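Local atomic coordinates of thermophilic dibenzothiophene desulfurization enzyme C (Paenibacillus sp. A11-2, PDB entry 5XDC), a protein that probably catalyses the FMNH2-dependent oxidation of dibenzothiophene by O2 to its 5-oxide and 5,5-dioxide, an early step in the breakdown of this sulfur compound. Residues A187-D192 with V220-D225; A111-Q116 with E226-P231; G300-Q305 with S357-A362; L260-G265 with R350-L355; L337-A342 with R396-W401. All coordinates share one frame; numbering follows the deposited sequence. Where two conformers were deposited one is given.

Contact 1: residues A187-D192 with V220-D225; sequences ALIPSD and VVVYPD
Between Ile-189 and Val-222 no flat group intervenes: branched aliphatic carbons meet directly, while the nearby aromatic ring of Tyr-223 stays aside, with Val-221 O 4.1 Å above one of its faces and displaced toward the rim. The contact itself is a small seam of methyls. Ile-189 divides its work between two branches. With CG1 set between the backbone N and the carbonyl carbon (chi1 66°), the longer arm carries CD1 to 4.1 Å from Val-220 CG1, whereas CG2 comes within 3.9 Å of Val-222 CB, the two side chains standing roughly at right angles. Ala-187 CB supplies the last piece, 3.7 Å from Val-222 CG2. Val-222 itself has a chi1 of -15°, an off-staggered torsion that may carry some strain. The case illustrates how strands not paired by backbone bonds can still pack through side chains. In this β-domain of the acyl-CoA dehydrogenase fold, strand 184-190 is paired to strand 167-174 and strand 220-222 to strand 150-153. The short strand axes run at 123°, 8.7 Å apart at their closest, with Val-170 supporting Ile-189 from strand 167-174 and Ile-152 backing both valines from strand 150-153.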
# COMPACT_ATOMS: atom_id res chain seq x y z
N ALA B 187 42.92 -1.06 8.05
CA ALA B 187 44.13 -0.72 7.32
C ALA B 187 43.79 -0.57 5.85
O ALA B 187 42.76 -1.05 5.37
CB ALA B 187 45.23 -1.77 7.51
N LEU B 188 44.68 0.11 5.13
CA LEU B 188 44.56 0.30 3.69
C LEU B 188 45.81 -0.31 3.06
O LEU B 188 46.92 0.21 3.26
CB LEU B 188 44.43 1.78 3.33
CG LEU B 188 44.10 2.06 1.87
CD1 LEU B 188 42.67 1.71 1.55
CD2 LEU B 188 44.32 3.52 1.53
N ILE B 189 45.64 -1.40 2.31
CA ILE B 189 46.79 -2.19 1.86
C ILE B 189 46.67 -2.49 0.38
O ILE B 189 45.56 -2.50 -0.19
CB ILE B 189 46.94 -3.51 2.68
CG1 ILE B 189 45.76 -4.46 2.42
CG2 ILE B 189 47.08 -3.20 4.14
CD1 ILE B 189 46.01 -5.87 2.93
N PRO B 190 47.79 -2.74 -0.29
CA PRO B 190 47.74 -3.19 -1.69
C PRO B 190 47.01 -4.52 -1.80
O PRO B 190 47.13 -5.39 -0.94
CB PRO B 190 49.22 -3.33 -2.08
CG PRO B 190 49.98 -2.58 -1.07
CD PRO B 190 49.18 -2.62 0.19
N SER B 191 46.27 -4.69 -2.90
CA SER B 191 45.54 -5.93 -3.11
C SER B 191 46.46 -7.08 -3.51
O SER B 191 46.05 -8.23 -3.42
CB SER B 191 44.45 -5.75 -4.16
OG SER B 191 44.99 -5.32 -5.40
N ASP B 192 47.69 -6.79 -3.94
CA ASP B 192 48.66 -7.84 -4.23
C ASP B 192 49.68 -8.03 -3.12
O ASP B 192 50.73 -8.64 -3.34
CB ASP B 192 49.36 -7.57 -5.57
CG ASP B 192 50.13 -6.26 -5.58
OD1 ASP B 192 50.13 -5.52 -4.57
OD2 ASP B 192 50.76 -5.97 -6.62
N VAL B 220 48.85 -12.44 6.02
CA VAL B 220 49.04 -11.15 5.38
C VAL B 220 49.59 -10.17 6.40
O VAL B 220 48.98 -9.95 7.45
CB VAL B 220 47.72 -10.64 4.77
CG1 VAL B 220 47.83 -9.22 4.32
CG2 VAL B 220 47.37 -11.52 3.58
N VAL B 221 50.75 -9.58 6.12
CA VAL B 221 51.33 -8.59 7.03
C VAL B 221 50.84 -7.21 6.62
O VAL B 221 50.96 -6.83 5.45
CB VAL B 221 52.87 -8.66 7.01
CG1 VAL B 221 53.43 -7.68 8.04
CG2 VAL B 221 53.35 -10.05 7.29
N VAL B 222 50.25 -6.47 7.56
CA VAL B 222 49.96 -5.06 7.34
C VAL B 222 50.86 -4.24 8.25
O VAL B 222 50.98 -4.52 9.46
CB VAL B 222 48.46 -4.71 7.48
CG1 VAL B 222 47.58 -5.93 7.46
CG2 VAL B 222 48.16 -3.80 8.63
N TYR B 223 51.52 -3.27 7.66
CA TYR B 223 52.61 -2.55 8.28
C TYR B 223 52.08 -1.34 9.03
O TYR B 223 50.94 -0.90 8.80
CB TYR B 223 53.61 -2.14 7.21
CG TYR B 223 54.14 -3.34 6.44
CD1 TYR B 223 54.90 -4.31 7.09
CD2 TYR B 223 53.84 -3.53 5.11
CE1 TYR B 223 55.36 -5.43 6.40
CE2 TYR B 223 54.30 -4.65 4.42
CZ TYR B 223 55.05 -5.59 5.08
OH TYR B 223 55.50 -6.70 4.39
N PRO B 224 52.86 -0.80 9.96
CA PRO B 224 52.29 0.20 10.87
C PRO B 224 51.85 1.46 10.16
O PRO B 224 50.92 2.12 10.64
CB PRO B 224 53.43 0.47 11.87
CG PRO B 224 54.25 -0.78 11.81
CD PRO B 224 54.23 -1.17 10.38
N ASP B 225 52.47 1.80 9.03
CA ASP B 225 52.09 3.02 8.32
C ASP B 225 50.82 2.82 7.50
O ASP B 225 50.35 3.78 6.89
CB ASP B 225 53.24 3.52 7.43
CG ASP B 225 53.69 2.51 6.40
OD1 ASP B 225 53.68 1.30 6.69
OD2 ASP B 225 54.08 2.93 5.28

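Contact 2: residues A111-Q116 with E226-P231; sequences ARWYPQ and ELLGTP
Apolar packing joins Trp-113 to Leu-228 at the far end of the indole. Leu-228 CD2 lies 3.7 Å from Trp-113 CZ3 and 3.9 Å from Trp-113 CH2, approaching the ring on a slant. Leu-228 leaves the backbone alongside the helix, but with CG anti to the carbonyl carbon (chi1 -63°) its end turns nearer the tryptophan. Glu-226 CA adds a further carbon contact, 4.0 Å from Trp-113 CZ2. Polar backbone meets the same ring differently: Glu-226 O sits at the edge, in the ring plane, 3.8 Å from Trp-113 CH2. This exemplifies an interdomain joint of the acyl-CoA dehydrogenase fold, in which helix 107-119 of the N-terminal helical domain inserts one large side chain against the segment leaving strand 220-222 of the β-domain. Were Trp-113 cut back to an alanine, a gap would probably open beside Leu-228 CD2 and the Glu-226 backbone would lose its covering edge. Further apolar support comes from Val-101, which touches the tryptophan, and from Tyr-100 and Phe-104, which touch Leu-228, all on helix 85-104. Polar bonds of the Glu-226 side chain lie outside the pair: a salt bridge to Arg-193 and a hydrogen bond from Tyr-223 N.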
# COMPACT_ATOMS: atom_id res chain seq x y z
N ALA B 111 48.77 12.97 3.43
CA ALA B 111 49.71 13.72 2.61
C ALA B 111 50.45 12.80 1.65
O ALA B 111 50.82 13.21 0.55
CB ALA B 111 50.69 14.49 3.49
N ARG B 112 50.68 11.55 2.06
CA ARG B 112 51.30 10.57 1.18
C ARG B 112 50.28 9.89 0.27
O ARG B 112 50.47 9.82 -0.94
CB ARG B 112 52.03 9.52 2.01
CG ARG B 112 53.24 10.08 2.76
CD ARG B 112 54.03 8.97 3.42
NE ARG B 112 53.31 8.37 4.53
CZ ARG B 112 53.35 8.80 5.79
NH1 ARG B 112 54.07 9.86 6.12
NH2 ARG B 112 52.65 8.16 6.72
N TRP B 113 49.17 9.41 0.86
CA TRP B 113 48.24 8.56 0.13
C TRP B 113 47.48 9.32 -0.95
O TRP B 113 47.24 8.79 -2.03
CB TRP B 113 47.24 7.94 1.11
CG TRP B 113 47.57 6.57 1.63
CD1 TRP B 113 48.26 5.58 0.99
CD2 TRP B 113 47.17 6.03 2.89
NE1 TRP B 113 48.32 4.46 1.79
CE2 TRP B 113 47.66 4.71 2.96
CE3 TRP B 113 46.44 6.52 3.97
CZ2 TRP B 113 47.46 3.89 4.07
CZ3 TRP B 113 46.25 5.72 5.07
CH2 TRP B 113 46.76 4.42 5.11
N TYR B 114 47.06 10.56 -0.67
CA TYR B 114 46.13 11.16 -1.61
C TYR B 114 46.82 11.57 -2.91
O TYR B 114 46.26 11.34 -3.99
CB TYR B 114 45.41 12.35 -0.96
CG TYR B 114 44.41 11.95 0.11
CD1 TYR B 114 44.26 10.62 0.51
CD2 TYR B 114 43.62 12.90 0.73
CE1 TYR B 114 43.35 10.28 1.49
CE2 TYR B 114 42.72 12.56 1.71
CZ TYR B 114 42.58 11.24 2.08
OH TYR B 114 41.66 10.90 3.05
N PRO B 115 48.02 12.14 -2.88
CA PRO B 115 48.70 12.38 -4.16
C PRO B 115 48.97 11.09 -4.91
O PRO B 115 48.92 11.06 -6.15
CB PRO B 115 50.00 13.08 -3.74
CG PRO B 115 49.66 13.74 -2.48
CD PRO B 115 48.72 12.79 -1.76
N GLN B 116 49.27 10.02 -4.18
CA GLN B 116 49.47 8.72 -4.80
C GLN B 116 48.19 8.23 -5.46
O GLN B 116 48.21 7.75 -6.60
CB GLN B 116 49.94 7.73 -3.74
CG GLN B 116 50.54 6.49 -4.31
CD GLN B 116 51.13 5.56 -3.26
OE1 GLN B 116 50.98 5.79 -2.05
NE2 GLN B 116 51.80 4.51 -3.72
N GLU B 226 50.26 1.60 7.50
CA GLU B 226 49.02 1.32 6.78
C GLU B 226 47.81 1.24 7.70
O GLU B 226 46.68 1.21 7.21
CB GLU B 226 49.18 -0.00 6.00
CG GLU B 226 50.29 0.05 4.97
CD GLU B 226 50.64 -1.29 4.34
OE1 GLU B 226 50.52 -2.34 5.03
OE2 GLU B 226 51.05 -1.29 3.16
N LEU B 227 48.03 1.18 9.01
CA LEU B 227 46.95 1.12 9.98
C LEU B 227 46.20 2.44 10.07
O LEU B 227 46.79 3.53 10.01
CB LEU B 227 47.51 0.73 11.34
CG LEU B 227 48.20 -0.63 11.33
CD1 LEU B 227 49.00 -0.80 12.60
CD2 LEU B 227 47.18 -1.72 11.22
N LEU B 228 44.88 2.33 10.21
CA LEU B 228 44.00 3.48 10.30
C LEU B 228 43.58 3.61 11.76
O LEU B 228 42.74 2.86 12.25
CB LEU B 228 42.80 3.31 9.38
CG LEU B 228 43.16 3.23 7.91
CD1 LEU B 228 41.98 2.73 7.09
CD2 LEU B 228 43.64 4.59 7.42
N GLY B 229 44.20 4.57 12.45
CA GLY B 229 43.97 4.73 13.87
C GLY B 229 44.56 3.58 14.66
O GLY B 229 45.37 2.78 14.17
N THR B 230 44.15 3.52 15.91
CA THR B 230 44.60 2.51 16.83
C THR B 230 43.55 1.41 16.96
O THR B 230 42.40 1.61 16.57
CB THR B 230 44.86 3.14 18.20
OG1 THR B 230 43.64 3.68 18.72
CG2 THR B 230 45.88 4.26 18.07
N PRO B 231 43.92 0.25 17.48
CA PRO B 231 42.94 -0.84 17.59
C PRO B 231 41.77 -0.44 18.47
O PRO B 231 41.95 0.08 19.57
CB PRO B 231 43.75 -1.99 18.19
CG PRO B 231 45.17 -1.66 17.85
CD PRO B 231 45.26 -0.18 17.91

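Contact 3: residues G300-Q305 with S357-A362; sequences GEFAAQ and SRLYEA
Phe-302 and Arg-358 meet through carbon, an example of an arginine whose aliphatic stem packs while its charged end is employed separately. The phenyl ring is presented tip first: CG lies anti to the carbonyl carbon (chi1 -72°), and CZ comes 3.8 Å from Arg-358 CD, which sits at the ring's edge and in its plane. Arg-358 CB is touched by two ring atoms, Phe-302 CE2 and Phe-302 CZ, each 3.9 Å away. From CG to NE the arginine is stretched out, and its stem crosses the phenylalanine at about a right angle. Phe-302 CZ lies oblique to the guanidinium, whose plane is turned 39° from that of the ring. Leu-359 CD2 comes obliquely within 4.4 Å of Phe-302 CD2, its end nearer than its base. The guanidinium pairs with Glu-354 in a salt bridge; Glu-354 of the third subunit lies at a longer, weak ion-pair distance. Backbone bonds of this turn run three residues back, as from Glu-361 N to Arg-358 O at 2.9 Å. The contact ties helix 331-363 to helix 293-324 in the helical C-terminal domain. Leu-267 of helix 247-276 reaches Phe-302, and Ala-303 packs on Val-398 of the second subunit.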
# COMPACT_ATOMS: atom_id res chain seq x y z
N GLY B 300 2.62 8.43 -13.16
CA GLY B 300 2.48 9.61 -12.32
C GLY B 300 2.78 9.33 -10.86
O GLY B 300 3.48 10.10 -10.20
N GLU B 301 2.24 8.22 -10.34
CA GLU B 301 2.48 7.88 -8.94
C GLU B 301 3.97 7.74 -8.66
O GLU B 301 4.49 8.31 -7.69
CB GLU B 301 1.75 6.58 -8.58
N PHE B 302 4.67 6.98 -9.50
CA PHE B 302 6.07 6.71 -9.24
C PHE B 302 6.96 7.91 -9.57
O PHE B 302 7.90 8.19 -8.82
CB PHE B 302 6.52 5.48 -10.01
CG PHE B 302 5.96 4.21 -9.46
CD1 PHE B 302 6.11 3.92 -8.12
CD2 PHE B 302 5.27 3.31 -10.26
CE1 PHE B 302 5.60 2.75 -7.60
CE2 PHE B 302 4.77 2.15 -9.74
CZ PHE B 302 4.91 1.88 -8.40
N ALA B 303 6.67 8.65 -10.64
CA ALA B 303 7.45 9.85 -10.93
C ALA B 303 7.30 10.89 -9.82
O ALA B 303 8.28 11.55 -9.44
CB ALA B 303 7.02 10.44 -12.27
N ALA B 304 6.10 11.04 -9.27
CA ALA B 304 5.90 11.99 -8.18
C ALA B 304 6.71 11.60 -6.95
O ALA B 304 7.40 12.44 -6.35
CB ALA B 304 4.41 12.07 -7.82
N GLN B 305 6.59 10.34 -6.52
CA GLN B 305 7.38 9.88 -5.39
C GLN B 305 8.87 10.05 -5.65
O GLN B 305 9.61 10.45 -4.75
CB GLN B 305 7.05 8.43 -5.07
CG GLN B 305 5.65 8.22 -4.57
CD GLN B 305 5.36 6.76 -4.31
OE1 GLN B 305 4.50 6.17 -4.95
NE2 GLN B 305 6.10 6.16 -3.39
N SER B 357 9.09 -3.45 -10.08
CA SER B 357 8.17 -4.56 -10.30
C SER B 357 6.89 -4.08 -10.97
O SER B 357 6.45 -4.67 -11.96
CB SER B 357 7.85 -5.25 -8.98
OG SER B 357 6.87 -6.24 -9.16
N ARG B 358 6.29 -3.01 -10.46
CA ARG B 358 4.96 -2.62 -10.91
C ARG B 358 4.96 -1.94 -12.27
O ARG B 358 3.92 -1.91 -12.93
CB ARG B 358 4.31 -1.70 -9.88
CG ARG B 358 3.89 -2.44 -8.61
CD ARG B 358 3.40 -1.46 -7.56
NE ARG B 358 3.28 -2.10 -6.25
CZ ARG B 358 3.06 -1.44 -5.12
NH1 ARG B 358 2.95 -0.12 -5.12
NH2 ARG B 358 2.96 -2.12 -3.97
N LEU B 359 6.10 -1.40 -12.72
CA LEU B 359 6.12 -0.76 -14.03
C LEU B 359 5.78 -1.74 -15.15
O LEU B 359 5.33 -1.31 -16.22
CB LEU B 359 7.47 -0.09 -14.29
CG LEU B 359 7.64 1.29 -13.64
CD1 LEU B 359 9.08 1.77 -13.74
CD2 LEU B 359 6.71 2.29 -14.28
N TYR B 360 5.97 -3.04 -14.94
CA TYR B 360 5.54 -4.00 -15.96
C TYR B 360 4.05 -3.84 -16.26
O TYR B 360 3.61 -4.03 -17.40
CB TYR B 360 5.82 -5.44 -15.51
CG TYR B 360 7.23 -5.92 -15.78
CD1 TYR B 360 7.57 -6.46 -17.01
CD2 TYR B 360 8.22 -5.85 -14.81
CE1 TYR B 360 8.86 -6.90 -17.27
CE2 TYR B 360 9.51 -6.30 -15.07
CZ TYR B 360 9.82 -6.82 -16.30
OH TYR B 360 11.10 -7.25 -16.57
N GLU B 361 3.26 -3.50 -15.24
CA GLU B 361 1.82 -3.36 -15.42
C GLU B 361 1.51 -2.24 -16.41
O GLU B 361 0.51 -2.32 -17.13
CB GLU B 361 1.17 -3.09 -14.06
CG GLU B 361 -0.34 -3.17 -14.05
CD GLU B 361 -0.91 -3.08 -12.64
OE1 GLU B 361 -1.73 -2.17 -12.40
OE2 GLU B 361 -0.57 -3.92 -11.77
N ALA B 362 2.36 -1.22 -16.47
CA ALA B 362 2.17 -0.14 -17.42
C ALA B 362 2.66 -0.51 -18.81
O ALA B 362 2.12 -0.00 -19.80
CB ALA B 362 2.92 1.12 -16.94

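Contact 4: residues L260-G265 with R350-L355; sequences LGIARG and RLVIEL
Val-352 and Ala-263 bring together two helices of the C-terminal helical bundle of the acyl-CoA dehydrogenase fold, and show how a small residue permits close backbone approach. Their CA atoms are 4.9 Å apart, and the short segments of helix 247-276 and helix 331-363 run in similar directions, inclined by 32° with axes 8.9 Å apart. Val-352 repays being traced outward. Its CB already lies 4.2 Å from Ala-263 CB, so contact starts at the root of the side chain. Beyond it, CG1 occupies the position between backbone N and carbonyl carbon (chi1 71°), which leaves CG2 opposite the backbone N and directed into the neighbouring helix. CG2 is the busy atom: it meets Ile-262 CG2 at 3.7 Å, touches Ala-263 N equally closely, and lies 4.0 Å from Ala-263 CB. The valine methyl therefore rests against a side-chain branch and the backbone N together, all of it buried. Tyr-259, on the same helix as Ala-263, and Ala-382 of helix 376-385 add to the surroundings of Val-352, while Phe-378 of that last helix packs on Ile-262. One turn further along, Leu-355 meets the same alanine from another direction: CD1 lies 4.1 Å from Ala-263 CB, and CD2 rests 3.7 Å from Ala-263 O.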
# COMPACT_ATOMS: atom_id res chain seq x y z
N LEU B 260 17.83 5.46 -5.53
CA LEU B 260 17.19 6.51 -6.33
C LEU B 260 17.66 6.47 -7.78
O LEU B 260 16.87 6.70 -8.70
CB LEU B 260 17.48 7.88 -5.72
CG LEU B 260 16.92 8.09 -4.32
CD1 LEU B 260 17.43 9.43 -3.77
CD2 LEU B 260 15.40 8.09 -4.34
N GLY B 261 18.94 6.17 -8.02
CA GLY B 261 19.41 6.07 -9.39
C GLY B 261 18.78 4.91 -10.14
O GLY B 261 18.36 5.06 -11.30
N ILE B 262 18.71 3.74 -9.51
CA ILE B 262 18.06 2.60 -10.14
C ILE B 262 16.61 2.93 -10.46
O ILE B 262 16.11 2.64 -11.55
CB ILE B 262 18.16 1.35 -9.25
CG1 ILE B 262 19.61 0.88 -9.14
CG2 ILE B 262 17.28 0.23 -9.79
CD1 ILE B 262 19.84 -0.13 -8.06
N ALA B 263 15.92 3.58 -9.51
CA ALA B 263 14.52 3.95 -9.70
C ALA B 263 14.35 4.88 -10.90
O ALA B 263 13.43 4.70 -11.71
CB ALA B 263 13.97 4.62 -8.44
N ARG B 264 15.20 5.89 -11.01
CA ARG B 264 15.11 6.82 -12.14
C ARG B 264 15.42 6.11 -13.45
O ARG B 264 14.71 6.29 -14.44
CB ARG B 264 16.03 8.02 -11.93
CG ARG B 264 16.04 8.97 -13.13
CD ARG B 264 16.58 10.37 -12.76
NE ARG B 264 15.61 11.15 -11.98
CZ ARG B 264 14.60 11.84 -12.49
NH1 ARG B 264 14.38 11.86 -13.80
NH2 ARG B 264 13.78 12.52 -11.67
N GLY B 265 16.46 5.27 -13.47
CA GLY B 265 16.77 4.55 -14.69
C GLY B 265 15.65 3.62 -15.12
O GLY B 265 15.33 3.53 -16.31
N ARG B 350 11.55 1.52 -0.40
CA ARG B 350 10.18 1.16 -0.76
C ARG B 350 9.89 1.56 -2.19
O ARG B 350 9.27 0.80 -2.95
CB ARG B 350 9.18 1.84 0.18
CG ARG B 350 9.33 1.45 1.65
CD ARG B 350 9.29 -0.05 1.85
NE ARG B 350 9.08 -0.44 3.24
CZ ARG B 350 9.39 -1.64 3.72
NH1 ARG B 350 9.92 -2.56 2.93
NH2 ARG B 350 9.16 -1.93 5.00
N LEU B 351 10.35 2.75 -2.60
CA LEU B 351 10.06 3.25 -3.94
C LEU B 351 10.67 2.34 -5.00
O LEU B 351 9.99 1.91 -5.93
CB LEU B 351 10.58 4.68 -4.09
CG LEU B 351 10.45 5.22 -5.52
CD1 LEU B 351 9.00 5.21 -5.95
CD2 LEU B 351 11.06 6.62 -5.62
N VAL B 352 11.97 2.04 -4.88
CA VAL B 352 12.62 1.32 -5.97
C VAL B 352 12.10 -0.11 -6.06
O VAL B 352 11.94 -0.65 -7.16
CB VAL B 352 14.16 1.37 -5.84
CG1 VAL B 352 14.68 0.52 -4.69
CG2 VAL B 352 14.80 0.93 -7.15
N ILE B 353 11.79 -0.73 -4.92
CA ILE B 353 11.32 -2.11 -4.94
C ILE B 353 9.92 -2.19 -5.56
O ILE B 353 9.63 -3.11 -6.34
CB ILE B 353 11.37 -2.72 -3.53
CG1 ILE B 353 12.82 -2.89 -3.04
CG2 ILE B 353 10.65 -4.07 -3.46
CD1 ILE B 353 13.71 -3.77 -3.92
N GLU B 354 9.05 -1.23 -5.25
CA GLU B 354 7.70 -1.21 -5.83
C GLU B 354 7.76 -0.89 -7.32
O GLU B 354 7.14 -1.58 -8.14
CB GLU B 354 6.83 -0.16 -5.12
CG GLU B 354 6.49 -0.52 -3.70
CD GLU B 354 5.60 0.52 -3.03
OE1 GLU B 354 5.26 1.54 -3.67
OE2 GLU B 354 5.24 0.32 -1.85
N LEU B 355 8.51 0.14 -7.69
CA LEU B 355 8.53 0.66 -9.05
C LEU B 355 9.10 -0.34 -10.04
O LEU B 355 8.56 -0.53 -11.14
CB LEU B 355 9.33 1.96 -9.02
CG LEU B 355 9.74 2.77 -10.22
CD1 LEU B 355 10.12 4.17 -9.69
CD2 LEU B 355 10.90 2.12 -10.95

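Contact 5: residues L337-A342 with R396-W401; sequences LMVQVA and REVGNW
In the C-terminal helical region, where a second subunit packs alongside, segments 337-342 and 396-401, of helices 331-363 and 391-404, run at 133° between their N-to-C directions, axes 9.4 Å apart, and Val-339 faces Trp-401. One valine branch makes a CH-pi contact. Val-339 CG1 stands over a face of the indole, 3.8 Å from the centroid of the six-membered ring and 26° off its normal, displaced toward CE3, which it approaches to 3.5 Å. The other branch, Val-339 CG2, settles on the root of the ring, 3.7 Å from Trp-401 CG. Trp-401 turns this face to the valine because its CG extends opposite the backbone N (chi1 164°), while Val-398 O lies in the ring plane at an edge. With a lysine at the Trp-401 site, both valine methyls would be likely to lose their flat cover and to face a charge instead. One turn along helix 331-363, Ala-342 CB fits against Val-398 CG2 at 3.7 Å, and Val-398 CG2 also nears Val-339 O, a carbonyl that hydrogen-bonds to Ser-343 OG. Phe-407 meets the indole ring, and Gln-307 of the second subunit packs on Trp-401. With mostly apolar surfaces meeting and no polar pair bridging the segments, cohesion here should depend on shape, dispersion and excluding water more than on directional bonds.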
# COMPACT_ATOMS: atom_id res chain seq x y z
N LEU B 337 21.69 13.56 11.77
CA LEU B 337 22.02 13.24 10.39
C LEU B 337 21.67 11.79 10.08
O LEU B 337 21.08 11.51 9.03
CB LEU B 337 23.50 13.49 10.13
CG LEU B 337 23.93 13.08 8.72
CD1 LEU B 337 23.24 13.85 7.61
CD2 LEU B 337 25.45 13.19 8.57
N MET B 338 22.00 10.87 10.97
CA MET B 338 21.70 9.46 10.72
C MET B 338 20.20 9.23 10.60
O MET B 338 19.75 8.44 9.77
CB MET B 338 22.29 8.59 11.83
CG MET B 338 22.14 7.09 11.57
SD MET B 338 23.11 6.49 10.16
CE MET B 338 21.80 5.89 9.07
N VAL B 339 19.40 9.92 11.42
CA VAL B 339 17.95 9.79 11.29
C VAL B 339 17.49 10.30 9.92
O VAL B 339 16.64 9.68 9.27
CB VAL B 339 17.25 10.53 12.45
CG1 VAL B 339 15.75 10.62 12.22
CG2 VAL B 339 17.53 9.82 13.75
N GLN B 340 18.02 11.44 9.48
CA GLN B 340 17.63 11.98 8.18
C GLN B 340 18.04 11.04 7.04
O GLN B 340 17.30 10.88 6.07
CB GLN B 340 18.23 13.36 7.96
CG GLN B 340 17.62 14.50 8.80
CD GLN B 340 16.15 14.81 8.47
OE1 GLN B 340 15.77 15.01 7.30
NE2 GLN B 340 15.32 14.86 9.50
N VAL B 341 19.23 10.44 7.14
CA VAL B 341 19.69 9.49 6.13
C VAL B 341 18.82 8.24 6.14
O VAL B 341 18.41 7.75 5.09
CB VAL B 341 21.17 9.14 6.37
CG1 VAL B 341 21.60 7.94 5.52
CG2 VAL B 341 22.06 10.34 6.06
N ALA B 342 18.55 7.71 7.33
CA ALA B 342 17.71 6.52 7.44
C ALA B 342 16.35 6.78 6.81
O ALA B 342 15.82 5.93 6.08
CB ALA B 342 17.55 6.13 8.90
N ARG B 396 12.63 1.14 12.57
CA ARG B 396 12.63 1.16 14.03
C ARG B 396 13.50 2.29 14.57
O ARG B 396 13.14 2.95 15.55
CB ARG B 396 13.11 -0.18 14.60
CG ARG B 396 12.95 -0.29 16.13
CD ARG B 396 13.54 -1.58 16.70
NE ARG B 396 13.17 -1.76 18.11
CZ ARG B 396 13.73 -1.12 19.13
NH1 ARG B 396 14.70 -0.24 18.93
NH2 ARG B 396 13.31 -1.36 20.37
N GLU B 397 14.66 2.51 13.95
CA GLU B 397 15.56 3.56 14.40
C GLU B 397 14.93 4.95 14.26
O GLU B 397 15.02 5.78 15.17
CB GLU B 397 16.88 3.46 13.65
CG GLU B 397 17.70 2.24 14.09
CD GLU B 397 18.67 1.69 13.03
OE1 GLU B 397 18.84 2.28 11.94
OE2 GLU B 397 19.26 0.62 13.32
N VAL B 398 14.27 5.21 13.14
CA VAL B 398 13.59 6.49 13.00
C VAL B 398 12.45 6.60 14.00
O VAL B 398 12.21 7.67 14.58
CB VAL B 398 13.11 6.69 11.56
CG1 VAL B 398 12.32 7.97 11.42
CG2 VAL B 398 14.32 6.72 10.60
N GLY B 399 11.71 5.51 14.23
CA GLY B 399 10.61 5.57 15.19
C GLY B 399 11.09 5.78 16.61
O GLY B 399 10.47 6.52 17.39
N ASN B 400 12.18 5.12 16.98
CA ASN B 400 12.75 5.26 18.32
C ASN B 400 13.22 6.69 18.56
O ASN B 400 13.08 7.22 19.66
CB ASN B 400 13.90 4.27 18.49
CG ASN B 400 14.19 3.93 19.94
OD1 ASN B 400 13.35 4.10 20.83
ND2 ASN B 400 15.39 3.41 20.18
N TRP B 401 13.76 7.33 17.52
CA TRP B 401 14.10 8.75 17.63
C TRP B 401 12.84 9.61 17.76
O TRP B 401 12.73 10.45 18.66
CB TRP B 401 14.92 9.18 16.42
CG TRP B 401 14.96 10.66 16.29
CD1 TRP B 401 15.75 11.52 17.00
CD2 TRP B 401 14.16 11.47 15.43
NE1 TRP B 401 15.49 12.82 16.61
CE2 TRP B 401 14.52 12.81 15.65
CE3 TRP B 401 13.17 11.18 14.47
CZ2 TRP B 401 13.92 13.86 14.96
CZ3 TRP B 401 12.59 12.23 13.78
CH2 TRP B 401 12.97 13.55 14.03

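The five contacts form two touching pairs and an outlier. Contacts 1 and 2, centred 10 Å apart, touch through the chain after strand 220-222, where a probable hydrogen bond of 3.1 Å runs from Leu-188 N to Glu-226 O. Contacts 3 and 4 both use helix 331-363, and Phe-302 CD1 of helix 293-324 reaches its Leu-351 CD1 at 3.8 Å. Contact 5 uses the same helix, centred 21 Å from contact 4, and Ala-303 of contact 3 packs on Val-398 of contact 5 in the second subunit. None forms the pocket: the Ile-262 side chain is about 10 Å from bound indole, the Leu-228 side chain about 9 Å from that of FMN-binding Asn-126.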